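Long-range contacts in acetylxylan esterase / glucomannan deacetylase (Cellvibrio japonicus, PDB 2W9X), which removes acetyl groups from plant cell wall polysaccharides, deacetylating xylan and, with a large preference, glucomannan: residues 264-269 / 302-307; 202-207 / 257-262. All coordinates share one frame; numbering follows the deposited sequence.

Interaction 1. Residues 264-269 / 302-307; sequences ALHADY and AEQVGK
H266 and Q304 face each other where the axes of the helical segments 264-269 and 302-307 approach to 10.3 Å at an angle of 45°. The amide of Q304 stacks on one face of the H266 imidazole, the two planes only 9° apart, with NE2 over the ring centre and CD 3.5 Å from H266 CD2. A bend at chi2 (-41°) folds the glutamine chain so that its amide can lie flat on the ring. Both amide ends are held from its own helix: K307 NZ donates in the carbonyl plane to a lone pair of Q304 OE1 (2.8 Å), while NE2 bonds to the backbone O of E300. H266 NE2 in turn is tied to the carboxylate of E300, so one residue steadies both halves of the stack. Deeper in, Y269 lays CD2 and CE2 against Q304 CB, each 3.7 Å away, and V305 CG2 reaches the edge of its ring, 3.3 Å from OH. That buried hydroxyl is satisfied by L244 O. V305 seats helix 300-314 on strands 288-294 and 320-325 of the parallel SGNH-hydrolase sheet, while F249 of helix 246-249 packs edge-to-face with Y269 of helix 262-283.

Interaction 2. Residues 202-207 / 257-262; sequences IVRNYN and ERWKTR
R204 reaches E257 through a side chain stretched from CG to NE, its CG anti to the backbone N (chi1 -177°), while E257 extends beyond a CG set beside its own backbone N. The two chains cross at about a right angle, yet their charged ends finish nearly coplanar, with 21° between guanidinium and carboxylate. The result is a side-on, two-pronged salt bridge. R204 NE donates to E257 OE2 and R204 NH2 to E257 OE1, each bond 2.7 Å long and nearly straight at 167°. Both oxygens are met on their syn sides, although NE stands somewhat out of the carboxylate plane. E257 OE1 also accepts from the backbone N of N254, so the carboxylate is fixed by more than the arginine.

W259 supports the aliphatic part of the same arginine: its CH2 lies 3.6 Å from R204 CB and its CZ3 3.7 Å from R204 CG. The indole stands almost perpendicular to the guanidinium, with W259 CZ3 at the guanidinium edge, so the two are not stacked in parallel. V203 adds CG2 against W259 CZ2 at 4.0 Å, and V203 O lies at the indole edge. A water donates to V203 O (2.8 Å) and accepts from R258 NH1, bridging the loops at the more exposed side of the contact. R258 lays its CG over the indole face, and its guanidinium turns a face to W259 NE1; the polar ends of both residues are held by D268.

Salt bridge and indole thus join two loops of the SGNH-hydrolase domain, with the R204 side chain about 7 Å from that of N247, a transition-state stabiliser by similarity. D248, accepting from the backbone N atoms of I202, V203 and R204, ties the first loop to helix 246-249, and L265 packs R204 against helix 262-283.

Interaction 2 and interaction 1 lie in series along the chain, the first closing before the second opens, with centres 12 Å apart on the same side of the molecule. Helix 262-283 joins them: its start ends the loop of interaction 2, and its first turns supply one side of interaction 1. The direct link is D268, whose OD2 forms a salt bridge with R258 NH1 (2.7 Å) and probably accepts from W259 NE1 (2.8 Å), while Y269 also packs on I202. Both belong to the GDSL-like hydrolase region. The side chain of Y269 lies about 8 Å from that of N247, which R204 of interaction 2 also approaches. Together they connect loops near the catalytic centre with helices flanking the parallel sheet.

Interaction 1. Residues 264-269 / 302-307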
loop_
_atom_site.group_PDB
_atom_site.type_symbol
_atom_site.label_atom_id
_atom_site.label_comp_id
_atom_site.label_asym_id
_atom_site.label_seq_id
_atom_site.Cartn_x
_atom_site.Cartn_y
_atom_site.Cartn_z
ATOM N N ALA B 264 23.782 -4.066 -10.306
ATOM C CA ALA B 264 23.233 -4.576 -11.573
ATOM C C ALA B 264 22.018 -5.463 -11.364
ATOM O O ALA B 264 21.034 -5.365 -12.105
ATOM C CB ALA B 264 24.299 -5.321 -12.387
ATOM N N LEU B 265 22.106 -6.338 -10.363
ATOM C CA LEU B 265 21.024 -7.229 -10.007
ATOM C C LEU B 265 19.800 -6.438 -9.524
ATOM O O LEU B 265 18.673 -6.702 -9.965
ATOM C CB LEU B 265 21.507 -8.233 -8.945
ATOM C CG LEU B 265 20.504 -9.283 -8.413
ATOM C CD1 LEU B 265 19.985 -10.204 -9.523
ATOM C CD2 LEU B 265 21.113 -10.108 -7.276
ATOM N N HIS B 266 20.018 -5.483 -8.614
ATOM C CA HIS B 266 18.946 -4.584 -8.146
ATOM C C HIS B 266 18.238 -3.893 -9.291
ATOM O O HIS B 266 17.005 -3.885 -9.348
ATOM C CB HIS B 266 19.464 -3.495 -7.190
ATOM C CG HIS B 266 20.042 -4.026 -5.911
ATOM N ND1 HIS B 266 20.959 -3.317 -5.165
ATOM C CD2 HIS B 266 19.839 -5.192 -5.251
ATOM C CE1 HIS B 266 21.303 -4.029 -4.105
ATOM N NE2 HIS B 266 20.630 -5.165 -4.129
ATOM N N ALA B 267 19.022 -3.301 -10.193
ATOM C CA ALA B 267 18.482 -2.561 -11.325
ATOM C C ALA B 267 17.614 -3.471 -12.209
ATOM O O ALA B 267 16.491 -3.126 -12.576
ATOM C CB ALA B 267 19.619 -1.935 -12.131
ATOM N N ASP B 268 18.139 -4.651 -12.518
ATOM C CA ASP B 268 17.460 -5.595 -13.400
ATOM C C ASP B 268 16.201 -6.184 -12.745
ATOM O O ASP B 268 15.171 -6.331 -13.411
ATOM C CB ASP B 268 18.439 -6.698 -13.816
ATOM C CG ASP B 268 17.913 -7.568 -14.945
ATOM O OD1 ASP B 268 17.237 -7.041 -15.851
ATOM O OD2 ASP B 268 18.206 -8.782 -14.944
ATOM N N TYR B 269 16.282 -6.492 -11.445
ATOM C CA TYR B 269 15.135 -6.932 -10.667
ATOM C C TYR B 269 14.043 -5.865 -10.688
ATOM O O TYR B 269 12.877 -6.175 -10.938
ATOM C CB TYR B 269 15.549 -7.237 -9.210
ATOM C CG TYR B 269 14.407 -7.562 -8.250
ATOM C CD1 TYR B 269 14.003 -8.885 -8.033
ATOM C CD2 TYR B 269 13.757 -6.552 -7.525
ATOM C CE1 TYR B 269 12.965 -9.195 -7.132
ATOM C CE2 TYR B 269 12.733 -6.853 -6.640
ATOM C CZ TYR B 269 12.346 -8.174 -6.446
ATOM O OH TYR B 269 11.330 -8.451 -5.587
ATOM N N ALA B 302 13.005 -6.388 0.869
ATOM C CA ALA B 302 11.984 -5.362 1.117
ATOM C C ALA B 302 12.353 -4.033 0.437
ATOM O O ALA B 302 11.492 -3.357 -0.139
ATOM C CB ALA B 302 11.774 -5.165 2.626
ATOM N N GLU B 303 13.626 -3.645 0.510
ATOM C CA GLU B 303 14.050 -2.383 -0.088
ATOM C C GLU B 303 13.843 -2.318 -1.602
ATOM O O GLU B 303 13.393 -1.284 -2.114
ATOM C CB GLU B 303 15.503 -2.018 0.259
ATOM C CG GLU B 303 15.889 -0.680 -0.457
ATOM C CD GLU B 303 16.995 0.095 0.225
ATOM O OE1 GLU B 303 16.866 0.416 1.433
ATOM O OE2 GLU B 303 17.987 0.406 -0.461
ATOM N N GLN B 304 14.158 -3.404 -2.318
ATOM C CA GLN B 304 14.003 -3.381 -3.775
ATOM C C GLN B 304 12.543 -3.318 -4.155
ATOM O O GLN B 304 12.183 -2.640 -5.111
ATOM C CB GLN B 304 14.662 -4.576 -4.471
ATOM C CG GLN B 304 16.133 -4.829 -4.097
ATOM C CD GLN B 304 16.958 -3.557 -3.979
ATOM O OE1 GLN B 304 17.007 -2.748 -4.905
ATOM N NE2 GLN B 304 17.601 -3.374 -2.830
ATOM N N VAL B 305 11.710 -4.034 -3.407
ATOM C CA VAL B 305 10.269 -3.976 -3.605
ATOM C C VAL B 305 9.718 -2.558 -3.335
ATOM O O VAL B 305 8.805 -2.110 -4.045
ATOM C CB VAL B 305 9.548 -5.105 -2.818
ATOM C CG1 VAL B 305 8.039 -4.999 -2.929
ATOM C CG2 VAL B 305 10.020 -6.473 -3.353
ATOM N N GLY B 306 10.280 -1.854 -2.343
ATOM C CA GLY B 306 9.902 -0.451 -2.096
ATOM C C GLY B 306 10.141 0.434 -3.318
ATOM O O GLY B 306 9.328 1.331 -3.636
ATOM N N LYS B 307 11.245 0.162 -4.020
ATOM C CA LYS B 307 11.615 0.901 -5.239
ATOM C C LYS B 307 10.650 0.568 -6.383
ATOM O O LYS B 307 10.290 1.449 -7.172
ATOM C CB LYS B 307 13.034 0.555 -5.686
ATOM C CG LYS B 307 14.187 0.949 -4.744
ATOM C CD LYS B 307 15.514 0.457 -5.377
ATOM C CE LYS B 307 16.711 0.488 -4.425
ATOM N NZ LYS B 307 17.941 -0.112 -5.081
#

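Interaction 2. Residues 202-207 / 257-262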
loop_
_atom_site.group_PDB
_atom_site.type_symbol
_atom_site.label_atom_id
_atom_site.label_comp_id
_atom_site.label_asym_id
_atom_site.label_seq_id
_atom_site.Cartn_x
_atom_site.Cartn_y
_atom_site.Cartn_z
ATOM N N ILE B 202 12.116 -13.016 -9.695
ATOM C CA ILE B 202 11.830 -12.043 -10.785
ATOM C C ILE B 202 12.788 -12.174 -11.974
ATOM O O ILE B 202 12.345 -12.266 -13.132
ATOM C CB ILE B 202 11.843 -10.572 -10.246
ATOM C CG1 ILE B 202 10.697 -10.355 -9.251
ATOM C CG2 ILE B 202 11.835 -9.522 -11.385
ATOM C CD1 ILE B 202 9.300 -10.525 -9.817
ATOM N N VAL B 203 14.098 -12.161 -11.699
ATOM C CA VAL B 203 15.117 -12.310 -12.754
ATOM C C VAL B 203 16.125 -13.393 -12.399
ATOM O O VAL B 203 16.725 -14.012 -13.289
ATOM C CB VAL B 203 15.917 -10.980 -13.059
ATOM C CG1 VAL B 203 15.028 -9.931 -13.749
ATOM C CG2 VAL B 203 16.592 -10.408 -11.801
ATOM N N ARG B 204 16.314 -13.595 -11.096
ATOM C CA ARG B 204 17.367 -14.492 -10.594
ATOM C C ARG B 204 16.740 -15.547 -9.689
ATOM O O ARG B 204 15.949 -15.225 -8.818
ATOM C CB ARG B 204 18.450 -13.695 -9.852
ATOM C CG ARG B 204 19.617 -14.542 -9.351
ATOM C CD ARG B 204 20.653 -13.665 -8.698
ATOM N NE ARG B 204 21.797 -14.487 -8.346
ATOM C CZ ARG B 204 22.108 -14.855 -7.108
ATOM N NH1 ARG B 204 21.388 -14.421 -6.082
ATOM N NH2 ARG B 204 23.167 -15.646 -6.902
ATOM N N ASN B 205 17.073 -16.818 -9.905
ATOM C CA ASN B 205 16.482 -17.901 -9.103
ATOM C C ASN B 205 17.438 -18.334 -7.989
ATOM O O ASN B 205 18.565 -17.841 -7.938
ATOM C CB ASN B 205 16.126 -19.072 -10.028
ATOM C CG ASN B 205 15.323 -18.625 -11.243
ATOM O OD1 ASN B 205 14.327 -17.910 -11.111
ATOM N ND2 ASN B 205 15.742 -19.058 -12.427
ATOM N N TYR B 206 17.019 -19.268 -7.127
ATOM C CA TYR B 206 17.866 -19.693 -6.008
ATOM C C TYR B 206 19.320 -19.997 -6.402
ATOM O O TYR B 206 19.581 -20.873 -7.233
ATOM C CB TYR B 206 17.304 -20.898 -5.249
ATOM C CG TYR B 206 18.188 -21.225 -4.071
ATOM C CD1 TYR B 206 18.244 -20.368 -2.974
ATOM C CD2 TYR B 206 19.001 -22.361 -4.062
ATOM C CE1 TYR B 206 19.063 -20.645 -1.891
ATOM C CE2 TYR B 206 19.828 -22.644 -2.969
ATOM C CZ TYR B 206 19.859 -21.764 -1.899
ATOM O OH TYR B 206 20.667 -22.002 -0.798
ATOM N N ASN B 207 20.253 -19.277 -5.779
ATOM C CA ASN B 207 21.687 -19.404 -6.068
ATOM C C ASN B 207 22.058 -19.375 -7.565
ATOM O O ASN B 207 23.004 -20.057 -8.007
ATOM C CB ASN B 207 22.291 -20.633 -5.362
ATOM C CG ASN B 207 23.812 -20.635 -5.410
ATOM O OD1 ASN B 207 24.457 -19.580 -5.292
ATOM N ND2 ASN B 207 24.393 -21.809 -5.625
ATOM N N GLU B 257 27.517 -15.733 -13.312
ATOM C CA GLU B 257 26.180 -15.152 -13.490
ATOM C C GLU B 257 26.236 -13.854 -14.298
ATOM O O GLU B 257 27.276 -13.197 -14.348
ATOM C CB GLU B 257 25.538 -14.905 -12.134
ATOM C CG GLU B 257 25.331 -16.179 -11.311
ATOM C CD GLU B 257 24.402 -15.975 -10.122
ATOM O OE1 GLU B 257 24.847 -16.162 -8.970
ATOM O OE2 GLU B 257 23.217 -15.647 -10.335
ATOM N N ARG B 258 25.116 -13.482 -14.919
ATOM C CA ARG B 258 25.139 -12.382 -15.894
ATOM C C ARG B 258 25.229 -11.001 -15.242
ATOM O O ARG B 258 25.745 -10.067 -15.848
ATOM C CB ARG B 258 23.971 -12.474 -16.882
ATOM C CG ARG B 258 22.586 -12.372 -16.259
ATOM C CD ARG B 258 21.542 -12.563 -17.334
ATOM N NE ARG B 258 20.192 -12.290 -16.845
ATOM C CZ ARG B 258 19.542 -11.137 -17.020
ATOM N NH1 ARG B 258 18.300 -11.003 -16.550
ATOM N NH2 ARG B 258 20.117 -10.126 -17.686
ATOM N N TRP B 259 24.756 -10.886 -14.000
ATOM C CA TRP B 259 24.948 -9.665 -13.213
ATOM C C TRP B 259 26.325 -9.713 -12.575
ATOM O O TRP B 259 26.655 -10.685 -11.887
ATOM C CB TRP B 259 23.877 -9.558 -12.130
ATOM C CG TRP B 259 22.514 -9.919 -12.633
ATOM C CD1 TRP B 259 21.591 -9.073 -13.190
ATOM C CD2 TRP B 259 21.919 -11.223 -12.643
ATOM N NE1 TRP B 259 20.459 -9.765 -13.533
ATOM C CE2 TRP B 259 20.636 -11.089 -13.221
ATOM C CE3 TRP B 259 22.357 -12.501 -12.239
ATOM C CZ2 TRP B 259 19.776 -12.176 -13.396
ATOM C CZ3 TRP B 259 21.497 -13.582 -12.403
ATOM C CH2 TRP B 259 20.216 -13.409 -12.972
ATOM N N LYS B 260 27.123 -8.672 -12.810
ATOM C CA LYS B 260 28.505 -8.625 -12.327
ATOM C C LYS B 260 28.699 -7.791 -11.061
ATOM O O LYS B 260 29.778 -7.808 -10.455
ATOM C CB LYS B 260 29.445 -8.132 -13.441
ATOM C CG LYS B 260 29.445 -9.010 -14.680
ATOM C CD LYS B 260 29.750 -10.464 -14.323
ATOM C CE LYS B 260 29.711 -11.367 -15.541
ATOM N NZ LYS B 260 29.867 -12.783 -15.112
ATOM N N THR B 261 27.659 -7.050 -10.682
ATOM C CA THR B 261 27.627 -6.295 -9.437
ATOM C C THR B 261 26.246 -6.469 -8.834
ATOM O O THR B 261 25.275 -6.743 -9.552
ATOM C CB THR B 261 27.835 -4.782 -9.669
ATOM O OG1 THR B 261 26.789 -4.291 -10.513
ATOM C CG2 THR B 261 29.216 -4.463 -10.306
ATOM N N ARG B 262 26.161 -6.311 -7.514
ATOM C CA ARG B 262 24.889 -6.274 -6.802
ATOM C C ARG B 262 23.959 -5.157 -7.314
ATOM O O ARG B 262 22.741 -5.338 -7.382
ATOM C CB ARG B 262 25.127 -6.105 -5.298
ATOM C CG ARG B 262 23.998 -6.651 -4.438
ATOM C CD ARG B 262 24.080 -8.187 -4.399
ATOM N NE ARG B 262 22.983 -8.783 -3.630
ATOM C CZ ARG B 262 22.737 -10.089 -3.561
ATOM N NH1 ARG B 262 23.507 -10.956 -4.224
ATOM N NH2 ARG B 262 21.723 -10.532 -2.822
HETATM O O HOH W 1 16.529 -13.486 -16.007
#